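Local coordinates for DUF655 domain-containing protein (Archaeoglobus fulgidus, PDB 2I5H) that is of unknown function but, as a DUF655 member of the helix-hairpin-helix clan, possibly binds nucleic acid, at residues A[48-53]-A[105-110]. Numbering follows the deposited sequence.
Sequences VGERNF and VIEHII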
ATOM      1  N   VAL A  48      -6.420   0.872   3.976  1.00 14.88           N
ATOM      2  CA  VAL A  48      -5.280   0.038   3.634  1.00 14.67           C
ATOM      3  C   VAL A  48      -4.278   0.131   4.786  1.00 16.47           C
ATOM      4  O   VAL A  48      -3.911   1.229   5.208  1.00 14.70           O
ATOM      5  CB  VAL A  48      -4.631   0.472   2.277  1.00 15.46           C
ATOM      6  CG1 VAL A  48      -4.186   1.939   2.317  1.00 17.15           C
ATOM      7  CG2 VAL A  48      -3.452  -0.432   1.957  1.00 16.05           C
ATOM      8  N   GLY A  49      -3.884  -1.025   5.319  1.00 15.66           N
ATOM      9  CA  GLY A  49      -2.932  -1.070   6.424  1.00 18.54           C
ATOM     10  C   GLY A  49      -1.565  -0.516   6.057  1.00 19.37           C
ATOM     11  O   GLY A  49      -1.054  -0.788   4.972  1.00 18.75           O
ATOM     12  N   GLU A  50      -0.953   0.248   6.962  1.00 21.19           N
ATOM     13  CA  GLU A  50       0.348   0.845   6.665  1.00 23.54           C
ATOM     14  C   GLU A  50       1.550  -0.091   6.757  1.00 24.18           C
ATOM     15  O   GLU A  50       2.622   0.234   6.258  1.00 26.35           O
ATOM     16  CB  GLU A  50       0.606   2.075   7.553  1.00 26.21           C
ATOM     17  CG  GLU A  50       0.601   1.812   9.049  1.00 29.41           C
ATOM     18  CD  GLU A  50       1.224   2.957   9.852  1.00 30.92           C
ATOM     19  OE1 GLU A  50       1.117   4.125   9.426  1.00 29.91           O
ATOM     20  OE2 GLU A  50       1.809   2.686  10.920  1.00 30.56           O
ATOM     21  N   ARG A  51       1.377  -1.253   7.373  1.00 26.03           N
ATOM     22  CA  ARG A  51       2.491  -2.184   7.514  1.00 27.85           C
ATOM     23  C   ARG A  51       2.575  -3.216   6.389  1.00 27.06           C
ATOM     24  O   ARG A  51       3.611  -3.350   5.727  1.00 26.37           O
ATOM     25  CB  ARG A  51       2.398  -2.904   8.862  1.00 31.20           C
ATOM     26  CG  ARG A  51       3.524  -3.892   9.124  1.00 35.62           C
ATOM     27  CD  ARG A  51       3.334  -4.593  10.461  1.00 40.55           C
ATOM     28  NE  ARG A  51       3.369  -3.652  11.578  1.00 45.31           N
ATOM     29  CZ  ARG A  51       4.454  -2.988  11.964  1.00 47.27           C
ATOM     30  NH1 ARG A  51       5.605  -3.158  11.324  1.00 48.80           N
ATOM     31  NH2 ARG A  51       4.389  -2.150  12.988  1.00 49.03           N
ATOM     32  N   ASN A  52       1.479  -3.936   6.173  1.00 24.98           N
ATOM     33  CA  ASN A  52       1.435  -4.981   5.151  1.00 25.45           C
ATOM     34  C   ASN A  52       0.450  -4.697   4.022  1.00 23.06           C
ATOM     35  O   ASN A  52       0.207  -5.557   3.174  1.00 22.85           O
ATOM     36  CB  ASN A  52       1.091  -6.313   5.817  1.00 29.22           C
ATOM     37  CG  ASN A  52       2.058  -6.667   6.937  1.00 33.51           C
ATOM     38  OD1 ASN A  52       1.678  -7.287   7.927  1.00 37.36           O
ATOM     39  ND2 ASN A  52       3.317  -6.276   6.778  1.00 35.66           N
ATOM     40  N   PHE A  53      -0.116  -3.493   4.022  1.00 21.38           N
ATOM     41  CA  PHE A  53      -1.064  -3.074   2.993  1.00 19.75           C
ATOM     42  C   PHE A  53      -2.306  -3.948   2.899  1.00 20.15           C
ATOM     43  O   PHE A  53      -2.827  -4.215   1.812  1.00 18.92           O
ATOM     44  CB  PHE A  53      -0.339  -2.993   1.653  1.00 19.93           C
ATOM     45  CG  PHE A  53       0.845  -2.078   1.689  1.00 21.45           C
ATOM     46  CD1 PHE A  53       0.677  -0.697   1.593  1.00 22.43           C
ATOM     47  CD2 PHE A  53       2.121  -2.586   1.914  1.00 21.24           C
ATOM     48  CE1 PHE A  53       1.768   0.164   1.727  1.00 23.53           C
ATOM     49  CE2 PHE A  53       3.217  -1.733   2.050  1.00 23.73           C
ATOM     50  CZ  PHE A  53       3.038  -0.355   1.957  1.00 23.94           C
ATOM     51  N   VAL A 105      -2.408   6.542  -2.060  1.00 17.97           N
ATOM     52  CA  VAL A 105      -2.304   6.314  -0.626  1.00 19.05           C
ATOM     53  C   VAL A 105      -1.096   5.425  -0.305  1.00 20.09           C
ATOM     54  O   VAL A 105      -0.362   5.689   0.646  1.00 20.99           O
ATOM     55  CB  VAL A 105      -3.613   5.693  -0.080  1.00 17.75           C
ATOM     56  CG1 VAL A 105      -3.480   5.368   1.396  1.00 17.62           C
ATOM     57  CG2 VAL A 105      -4.766   6.673  -0.287  1.00 19.44           C
ATOM     58  N   ILE A 106      -0.880   4.383  -1.102  1.00 19.75           N
ATOM     59  CA  ILE A 106       0.268   3.508  -0.879  1.00 20.08           C
ATOM     60  C   ILE A 106       1.557   4.323  -1.017  1.00 20.83           C
ATOM     61  O   ILE A 106       2.493   4.165  -0.232  1.00 21.67           O
ATOM     62  CB  ILE A 106       0.294   2.337  -1.887  1.00 19.90           C
ATOM     63  CG1 ILE A 106      -0.845   1.361  -1.574  1.00 19.07           C
ATOM     64  CG2 ILE A 106       1.639   1.615  -1.819  1.00 21.37           C
ATOM     65  CD1 ILE A 106      -0.954   0.205  -2.548  1.00 20.11           C
ATOM     66  N   GLU A 107       1.596   5.201  -2.013  1.00 22.13           N
ATOM     67  CA  GLU A 107       2.767   6.042  -2.240  1.00 24.52           C
ATOM     68  C   GLU A 107       3.017   6.911  -1.011  1.00 24.53           C
ATOM     69  O   GLU A 107       4.156   7.098  -0.592  1.00 25.23           O
ATOM     70  CB  GLU A 107       2.548   6.920  -3.469  1.00 26.75           C
ATOM     71  CG  GLU A 107       3.752   7.752  -3.874  1.00 31.74           C
ATOM     72  CD  GLU A 107       3.473   8.601  -5.097  1.00 34.05           C
ATOM     73  OE1 GLU A 107       2.579   9.469  -5.020  1.00 36.66           O
ATOM     74  OE2 GLU A 107       4.137   8.396  -6.134  1.00 37.23           O
ATOM     75  N   HIS A 108       1.938   7.433  -0.436  1.00 24.87           N
ATOM     76  CA  HIS A 108       2.018   8.271   0.752  1.00 26.14           C
ATOM     77  C   HIS A 108       2.633   7.473   1.895  1.00 26.97           C
ATOM     78  O   HIS A 108       3.525   7.950   2.596  1.00 26.50           O
ATOM     79  CB  HIS A 108       0.614   8.739   1.151  1.00 27.99           C
ATOM     80  CG  HIS A 108       0.590   9.640   2.346  1.00 30.61           C
ATOM     81  ND1 HIS A 108       1.018  10.949   2.300  1.00 31.04           N
ATOM     82  CD2 HIS A 108       0.183   9.421   3.618  1.00 32.08           C
ATOM     83  CE1 HIS A 108       0.875  11.499   3.493  1.00 32.54           C
ATOM     84  NE2 HIS A 108       0.369  10.592   4.311  1.00 32.64           N
ATOM     85  N   ILE A 109       2.141   6.252   2.076  1.00 24.78           N
ATOM     86  CA  ILE A 109       2.622   5.370   3.131  1.00 24.86           C
ATOM     87  C   ILE A 109       4.119   5.069   3.029  1.00 25.80           C
ATOM     88  O   ILE A 109       4.849   5.191   4.011  1.00 27.14           O
ATOM     89  CB  ILE A 109       1.842   4.036   3.121  1.00 23.46           C
ATOM     90  CG1 ILE A 109       0.370   4.301   3.459  1.00 23.86           C
ATOM     91  CG2 ILE A 109       2.446   3.060   4.124  1.00 22.17           C
ATOM     92  CD1 ILE A 109      -0.522   3.084   3.306  1.00 23.09           C
ATOM     93  N   ILE A 110       4.585   4.681   1.849  1.00 27.10           N
ATOM     94  CA  ILE A 110       6.000   4.361   1.702  1.00 30.15           C
ATOM     95  C   ILE A 110       6.897   5.580   1.908  1.00 31.43           C
ATOM     96  O   ILE A 110       8.026   5.447   2.380  1.00 31.78           O
ATOM     97  CB  ILE A 110       6.299   3.723   0.330  1.00 30.94           C
ATOM     98  CG1 ILE A 110       5.927   4.686  -0.795  1.00 32.18           C
ATOM     99  CG2 ILE A 110       5.528   2.413   0.198  1.00 30.08           C
ATOM    100  CD1 ILE A 110       6.280   4.170  -2.176  1.00 35.20           C
TER
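E50 and I109 have the closest CA atoms of the two segments, 6.2 Å apart, where the turn of a beta-hairpin meets a helix. Strand 44-49 ends at G49 and the chain reverses into strand 55-60; the turn is closed by a weak bond from F53 N to G49 O, and the left-handed backbone of F53 (phi 59°) forms part of this reversal. Segment 105-110 is regular helix, as the bond from I109 N to V105 O attests, and the two segments meet through apolar groups that join the sheet to the helical part of the protein.

I109 uses both its branches. Its chi1 of -65° turns CG1 away from the carbonyl carbon and leaves CG2 anti to the backbone N, where it meets the turn, 3.5 Å from the carbonyl O of E50 and 3.8 Å from F53 CE1. CD1 reaches back to V48 CG1 on the strand (4.0 Å). The F53 and I109 side chains point in opposite directions as they pass. F53 CE1 also reaches I106 CG2, and F53 CZ comes within 4.1 Å of I110 CG2; all three isoleucine methyls approach the ring obliquely. I181 of helix 173-186 and Y117 of helix 114-121 also touch F53. E50 contributes CB to the apolar contact, but its carboxylate is held by a salt bridge to R71. At the strand end, the V48 and V105 side chains run antiparallel beside one another, their CG1 methyls 3.6 Å apart.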